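PDB 1OYZ: hypothetical protein yibA from Escherichia coli, which is of unknown function but may have oxidoreductase activity, and folds as an all-helical chain with HEAT repeats. Local coordinates for residues E131-Q134 / I135-F138; R209-A212 / I213-L216; R71-G74 / A75-L78. All coordinates share one frame; numbering follows the deposited sequence.

All three contacts are local, each within or at the end of one helix, and each on a different helix: contact 3 on 68-80, contact 1 on 126-136 and contact 2 on 206-218. The centres of contacts 1 and 3 are 20 Å apart and those of contacts 2 and 3 are 36 Å apart, the last two on opposite sides of the chain's centre. Contact 3 is buried and regular, with four i to i+4 backbone bonds and isoleucine and phenylalanine side chains. Contact 2 is partly buried, equally helical, and mainly aliphatic; neither has a fully exposed residue. Contact 1 is the irregular one, with Glu131, Gln134, Ile135 and Phe138 at the surface and one carbonyl taking two donors.

Contact 1: E131-Q134 / I135-F138; sequences EQSQ and ITAF
Gln132 and Ser133 meet Ile135, Thr136 and Ala137 in a backbone contact toward the C-terminal end of helix 126-136. The evidence is the bonding pattern. Thr136 N reaches Gln132 O at 2.9 Å, lying in the carbonyl plane, whereas Ile135 N approaches the same oxygen, Gln132 O, from above that plane at 3.2 Å, with a C=O...N angle of only 114°. One acceptor thus serves an i+4 and an i+3 donor. Ala137 N continues the i+4 series to Ser133 O. The methyl of Thr136 lies over this turn, Thr136 CG2 being 3.3 Å from Ser133 CA; with OG1 anti to the backbone N (chi1 -173°), CG2 falls between N and the carbonyl carbon and is directed back at the preceding residues. Phe138 turns a ring edge to the chain, its CD2 3.4 Å from Gln134 O, which lies in the ring plane. The buried hydroxyls are satisfied: Ser133 OG bonds to Ile129 O, Thr136 OG1 to Thr148 OG1. Within the HEAT-repeat region, Ser133 and Ala137 pack on helix 142-153, Gln132 touches helix 88-101, and Thr136 rests on Ile112 of helix 105-121.

Contact 2: R209-A212 / I213-L216; sequences RIEA and IIGL
Ile213 lies over the carbonyl of Arg209, one turn earlier in helix 206-218, and its side chain can be traced atom by atom. Ile213 CB stands 3.4 Å from Arg209 O. Ile213 CG1 comes closer to Arg209 O, at 3.1 Å, because it is anti to the carbonyl carbon of its own residue and beside its own backbone N (chi1 -69°), the nitrogen that bonds to Arg209 O. At the tip, Ile213 CD1 remains 3.4 Å from Arg209 O and comes only loosely near the guanidinium, obliquely, with Arg209 NH2 4.4 Å from Ile213 CD1. The isoleucine therefore packs chiefly on the arginine's backbone carbonyl. The guanidinium itself is held from outside, by a salt bridge from NH2 to Glu231 and a bond from NE to Leu201 O. With alanine in place of Ile213, CG1 and CD1 would be gone, which is likely to leave a gap over the Arg209 carbonyl and remove the packing on Val227 and Leu228.

The backbone beneath is regular: Ile213 N donates to Arg209 O at 2.9 Å with an N-H...O angle of 162°, and Gly215 N and Leu216 N bond to Glu211 O and Ala212 O, each at 2.7 Å. On another side of the helix, Ile210 CG2 and Ile214 CG2 touch at 4.0 Å, their side chains crossing at a slant. Ile213 faces helix 225-232, Leu216 reaches helix 191-200, and Glu211 touches helix 173-186. Such i to i+4 bonding, with apolar side chains turned to neighbouring helices, characterises an alpha-helix in a stacked-helix architecture, consistent with the HEAT-repeat family.

Contact 3: R71-G74 / A75-L78; sequences RDIG and AFIL
Ala75, Phe76, Ile77 and Leu78 each donate a backbone N-H to the residue four earlier, so the carbonyls of Arg71, Asp72, Ile73 and Gly74 are all satisfied within helix 68-80. Phe76 N to Asp72 O is the shortest of the four, 2.8 Å, and points nearly down the C=O direction, with a C=O...N angle of 162°. Ile77 N to Ile73 O is the straightest bond, with an N-H...O angle of 170°, although the donor is tilted from the carbonyl plane. The carbonyl oxygens of Ala75, Phe76 and Leu78 accept from side chains of other helices: Ser114 OG, Gln48 NE2 and Arg118 NH1. Of the charged side chains, Arg71 NE forms a salt bridge with Asp102 and Arg71 NH1 donates to Asp65 O, while Asp72 OD1 is bonded to Thr110 OG1. Apolar contacts accompany this ladder. Ile73 CD1 comes obliquely to the Phe76 ring, 4.2 Å from Phe76 CD2, while the other branch, Ile73 CG2, lies 4.3 Å from Ile77 CD1. Ile73 and Ile77 face helices 37-50 and 53-63; Ala75 and Leu78 meet helix 88-101, and Phe76 touches helices 37-50 and 105-121.

Contact 1: E131-Q134 / I135-F138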
loop_
_atom_site.group_PDB
_atom_site.type_symbol
_atom_site.label_atom_id
_atom_site.label_comp_id
_atom_site.label_asym_id
_atom_site.label_seq_id
_atom_site.Cartn_x
_atom_site.Cartn_y
_atom_site.Cartn_z
ATOM N N GLU A 131 1.012 3.519 -17.600
ATOM C CA GLU A 131 -0.067 3.879 -18.497
ATOM C C GLU A 131 -1.350 3.393 -17.877
ATOM O O GLU A 131 -2.404 4.056 -17.961
ATOM C CB GLU A 131 0.095 3.196 -19.862
ATOM C CG GLU A 131 0.544 4.126 -20.983
ATOM C CD GLU A 131 0.488 3.484 -22.384
ATOM O OE1 GLU A 131 -0.482 2.740 -22.684
ATOM O OE2 GLU A 131 1.405 3.749 -23.197
ATOM N N GLN A 132 -1.264 2.208 -17.272
ATOM C CA GLN A 132 -2.428 1.608 -16.637
ATOM C C GLN A 132 -2.928 2.479 -15.491
ATOM O O GLN A 132 -4.132 2.697 -15.361
ATOM C CB GLN A 132 -2.076 0.230 -16.086
ATOM C CG GLN A 132 -3.239 -0.530 -15.468
ATOM C CD GLN A 132 -2.760 -1.799 -14.798
ATOM O OE1 GLN A 132 -2.388 -1.798 -13.608
ATOM N NE2 GLN A 132 -2.714 -2.885 -15.567
ATOM N N SER A 133 -2.003 2.967 -14.664
ATOM C CA SER A 133 -2.387 3.788 -13.515
ATOM C C SER A 133 -2.886 5.156 -13.978
ATOM O O SER A 133 -3.726 5.777 -13.316
ATOM C CB SER A 133 -1.205 3.938 -12.570
ATOM O OG SER A 133 -0.675 2.660 -12.228
ATOM N N GLN A 134 -2.402 5.612 -15.132
ATOM C CA GLN A 134 -2.862 6.893 -15.642
ATOM C C GLN A 134 -4.370 6.906 -15.841
ATOM O O GLN A 134 -5.000 7.960 -15.863
ATOM C CB GLN A 134 -2.166 7.224 -16.945
ATOM C CG GLN A 134 -0.747 7.635 -16.704
ATOM C CD GLN A 134 0.070 7.685 -17.965
ATOM O OE1 GLN A 134 1.212 8.145 -17.951
ATOM N NE2 GLN A 134 -0.503 7.210 -19.070
ATOM N N ILE A 135 -4.973 5.738 -15.992
ATOM C CA ILE A 135 -6.404 5.760 -16.143
ATOM C C ILE A 135 -7.078 5.160 -14.908
ATOM O O ILE A 135 -8.130 5.641 -14.460
ATOM C CB ILE A 135 -6.850 5.057 -17.483
ATOM C CG1 ILE A 135 -7.654 3.824 -17.206
ATOM C CG2 ILE A 135 -5.675 4.763 -18.371
ATOM C CD1 ILE A 135 -9.092 4.125 -17.155
ATOM N N THR A 136 -6.458 4.146 -14.305
ATOM C CA THR A 136 -7.100 3.533 -13.160
ATOM C C THR A 136 -7.093 4.398 -11.905
ATOM O O THR A 136 -7.930 4.223 -11.032
ATOM C CB THR A 136 -6.482 2.175 -12.820
ATOM O OG1 THR A 136 -7.273 1.575 -11.800
ATOM C CG2 THR A 136 -5.093 2.315 -12.304
ATOM N N ALA A 137 -6.130 5.310 -11.805
ATOM C CA ALA A 137 -6.093 6.178 -10.652
ATOM C C ALA A 137 -7.381 7.041 -10.657
ATOM O O ALA A 137 -7.737 7.621 -9.638
ATOM C CB ALA A 137 -4.844 7.055 -10.680
ATOM N N PHE A 138 -8.089 7.102 -11.788
ATOM C CA PHE A 138 -9.321 7.885 -11.832
ATOM C C PHE A 138 -10.588 7.029 -11.807
ATOM O O PHE A 138 -11.689 7.533 -12.027
ATOM C CB PHE A 138 -9.341 8.813 -13.062
ATOM C CG PHE A 138 -8.242 9.850 -13.063
ATOM C CD1 PHE A 138 -8.355 11.010 -12.302
ATOM C CD2 PHE A 138 -7.067 9.623 -13.771
ATOM C CE1 PHE A 138 -7.308 11.931 -12.238
ATOM C CE2 PHE A 138 -6.012 10.525 -13.717
ATOM C CZ PHE A 138 -6.127 11.688 -12.945
#

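Contact 2: R209-A212 / I213-L216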
loop_
_atom_site.group_PDB
_atom_site.type_symbol
_atom_site.label_atom_id
_atom_site.label_comp_id
_atom_site.label_asym_id
_atom_site.label_seq_id
_atom_site.Cartn_x
_atom_site.Cartn_y
_atom_site.Cartn_z
ATOM N N ARG A 209 -2.797 12.719 8.891
ATOM C CA ARG A 209 -2.131 13.860 9.529
ATOM C C ARG A 209 -0.713 13.485 9.906
ATOM O O ARG A 209 0.229 14.280 9.767
ATOM C CB ARG A 209 -2.871 14.295 10.789
ATOM C CG ARG A 209 -4.205 14.980 10.579
ATOM C CD ARG A 209 -4.811 15.372 11.943
ATOM N NE ARG A 209 -3.943 16.319 12.630
ATOM C CZ ARG A 209 -3.402 16.150 13.842
ATOM N NH1 ARG A 209 -3.622 15.049 14.555
ATOM N NH2 ARG A 209 -2.630 17.103 14.347
ATOM N N ILE A 210 -0.541 12.260 10.390
ATOM C CA ILE A 210 0.801 11.811 10.764
ATOM C C ILE A 210 1.743 11.774 9.584
ATOM O O ILE A 210 2.869 12.256 9.687
ATOM C CB ILE A 210 0.762 10.438 11.465
ATOM C CG1 ILE A 210 0.251 10.623 12.900
ATOM C CG2 ILE A 210 2.145 9.810 11.462
ATOM C CD1 ILE A 210 -0.279 9.333 13.548
ATOM N N GLU A 211 1.310 11.217 8.448
ATOM C CA GLU A 211 2.187 11.193 7.272
ATOM C C GLU A 211 2.509 12.624 6.768
ATOM O O GLU A 211 3.620 12.892 6.281
ATOM C CB GLU A 211 1.558 10.369 6.127
ATOM C CG GLU A 211 1.524 8.800 6.357
ATOM C CD GLU A 211 2.888 8.127 6.310
ATOM O OE1 GLU A 211 3.723 8.632 5.519
ATOM O OE2 GLU A 211 3.133 7.071 7.011
ATOM N N ALA A 212 1.534 13.532 6.866
ATOM C CA ALA A 212 1.738 14.926 6.435
ATOM C C ALA A 212 2.792 15.566 7.347
ATOM O O ALA A 212 3.719 16.242 6.888
ATOM C CB ALA A 212 0.412 15.704 6.513
ATOM N N ILE A 213 2.650 15.331 8.642
ATOM C CA ILE A 213 3.608 15.853 9.604
ATOM C C ILE A 213 5.013 15.329 9.350
ATOM O O ILE A 213 5.985 16.103 9.336
ATOM C CB ILE A 213 3.190 15.499 11.045
ATOM C CG1 ILE A 213 1.926 16.293 11.400
ATOM C CG2 ILE A 213 4.337 15.812 12.014
ATOM C CD1 ILE A 213 1.217 15.838 12.614
ATOM N N ILE A 214 5.156 14.021 9.133
ATOM C CA ILE A 214 6.516 13.521 8.898
ATOM C C ILE A 214 6.988 14.019 7.532
ATOM O O ILE A 214 8.149 14.381 7.350
ATOM C CB ILE A 214 6.625 11.951 9.001
ATOM C CG1 ILE A 214 6.570 11.324 7.643
ATOM C CG2 ILE A 214 5.510 11.360 9.859
ATOM C CD1 ILE A 214 7.944 10.980 7.162
ATOM N N GLY A 215 6.078 14.057 6.566
ATOM C CA GLY A 215 6.462 14.534 5.251
ATOM C C GLY A 215 6.931 15.989 5.276
ATOM O O GLY A 215 7.977 16.334 4.699
ATOM N N LEU A 216 6.176 16.848 5.948
ATOM C CA LEU A 216 6.566 18.254 5.992
ATOM C C LEU A 216 7.841 18.421 6.794
ATOM O O LEU A 216 8.710 19.188 6.412
ATOM C CB LEU A 216 5.437 19.124 6.562
ATOM C CG LEU A 216 4.300 19.267 5.544
ATOM C CD1 LEU A 216 3.043 19.845 6.164
ATOM C CD2 LEU A 216 4.781 20.145 4.407
#

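Contact 3: R71-G74 / A75-L78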
loop_
_atom_site.group_PDB
_atom_site.type_symbol
_atom_site.label_atom_id
_atom_site.label_comp_id
_atom_site.label_asym_id
_atom_site.label_seq_id
_atom_site.Cartn_x
_atom_site.Cartn_y
_atom_site.Cartn_z
ATOM N N ARG A 71 -13.594 -14.881 -11.752
ATOM C CA ARG A 71 -12.648 -14.010 -12.446
ATOM C C ARG A 71 -11.670 -13.402 -11.452
ATOM O O ARG A 71 -10.477 -13.319 -11.707
ATOM C CB ARG A 71 -13.376 -12.890 -13.212
ATOM C CG ARG A 71 -14.184 -13.393 -14.426
ATOM C CD ARG A 71 -14.386 -12.327 -15.530
ATOM N NE ARG A 71 -15.074 -11.122 -15.075
ATOM C CZ ARG A 71 -16.360 -11.054 -14.738
ATOM N NH1 ARG A 71 -17.157 -12.126 -14.804
ATOM N NH2 ARG A 71 -16.843 -9.917 -14.269
ATOM N N ASP A 72 -12.191 -12.991 -10.310
ATOM C CA ASP A 72 -11.380 -12.391 -9.284
ATOM C C ASP A 72 -10.325 -13.405 -8.825
ATOM O O ASP A 72 -9.126 -13.125 -8.827
ATOM C CB ASP A 72 -12.307 -11.967 -8.153
ATOM C CG ASP A 72 -11.592 -11.242 -7.058
ATOM O OD1 ASP A 72 -10.911 -10.247 -7.332
ATOM O OD2 ASP A 72 -11.721 -11.663 -5.912
ATOM N N ILE A 73 -10.786 -14.594 -8.461
ATOM C CA ILE A 73 -9.917 -15.666 -8.028
ATOM C C ILE A 73 -8.849 -16.051 -9.082
ATOM O O ILE A 73 -7.698 -16.370 -8.746
ATOM C CB ILE A 73 -10.762 -16.909 -7.672
ATOM C CG1 ILE A 73 -10.778 -17.104 -6.159
ATOM C CG2 ILE A 73 -10.252 -18.127 -8.400
ATOM C CD1 ILE A 73 -9.405 -17.218 -5.496
ATOM N N GLY A 74 -9.237 -16.054 -10.346
ATOM C CA GLY A 74 -8.278 -16.376 -11.386
ATOM C C GLY A 74 -7.182 -15.327 -11.511
ATOM O O GLY A 74 -5.998 -15.654 -11.648
ATOM N N ALA A 75 -7.591 -14.063 -11.474
ATOM C CA ALA A 75 -6.660 -12.951 -11.571
ATOM C C ALA A 75 -5.773 -12.930 -10.325
ATOM O O ALA A 75 -4.590 -12.620 -10.412
ATOM C CB ALA A 75 -7.423 -11.648 -11.703
ATOM N N PHE A 76 -6.339 -13.282 -9.174
ATOM C CA PHE A 76 -5.553 -13.321 -7.930
ATOM C C PHE A 76 -4.446 -14.377 -8.078
ATOM O O PHE A 76 -3.264 -14.102 -7.860
ATOM C CB PHE A 76 -6.458 -13.678 -6.742
ATOM C CG PHE A 76 -5.719 -13.883 -5.430
ATOM C CD1 PHE A 76 -5.006 -12.838 -4.838
ATOM C CD2 PHE A 76 -5.789 -15.116 -4.763
ATOM C CE1 PHE A 76 -4.383 -13.007 -3.600
ATOM C CE2 PHE A 76 -5.170 -15.301 -3.521
ATOM C CZ PHE A 76 -4.461 -14.243 -2.931
ATOM N N ILE A 77 -4.835 -15.583 -8.459
ATOM C CA ILE A 77 -3.871 -16.653 -8.628
ATOM C C ILE A 77 -2.765 -16.232 -9.572
ATOM O O ILE A 77 -1.573 -16.389 -9.280
ATOM C CB ILE A 77 -4.560 -17.941 -9.158
ATOM C CG1 ILE A 77 -5.404 -18.562 -8.060
ATOM C CG2 ILE A 77 -3.534 -18.983 -9.556
ATOM C CD1 ILE A 77 -6.219 -19.730 -8.509
ATOM N N LEU A 78 -3.176 -15.666 -10.694
ATOM C CA LEU A 78 -2.266 -15.220 -11.740
ATOM C C LEU A 78 -1.247 -14.164 -11.294
ATOM O O LEU A 78 -0.200 -14.013 -11.906
ATOM C CB LEU A 78 -3.110 -14.708 -12.920
ATOM C CG LEU A 78 -3.186 -15.521 -14.227
ATOM C CD1 LEU A 78 -3.009 -16.990 -13.967
ATOM C CD2 LEU A 78 -4.496 -15.242 -14.955
#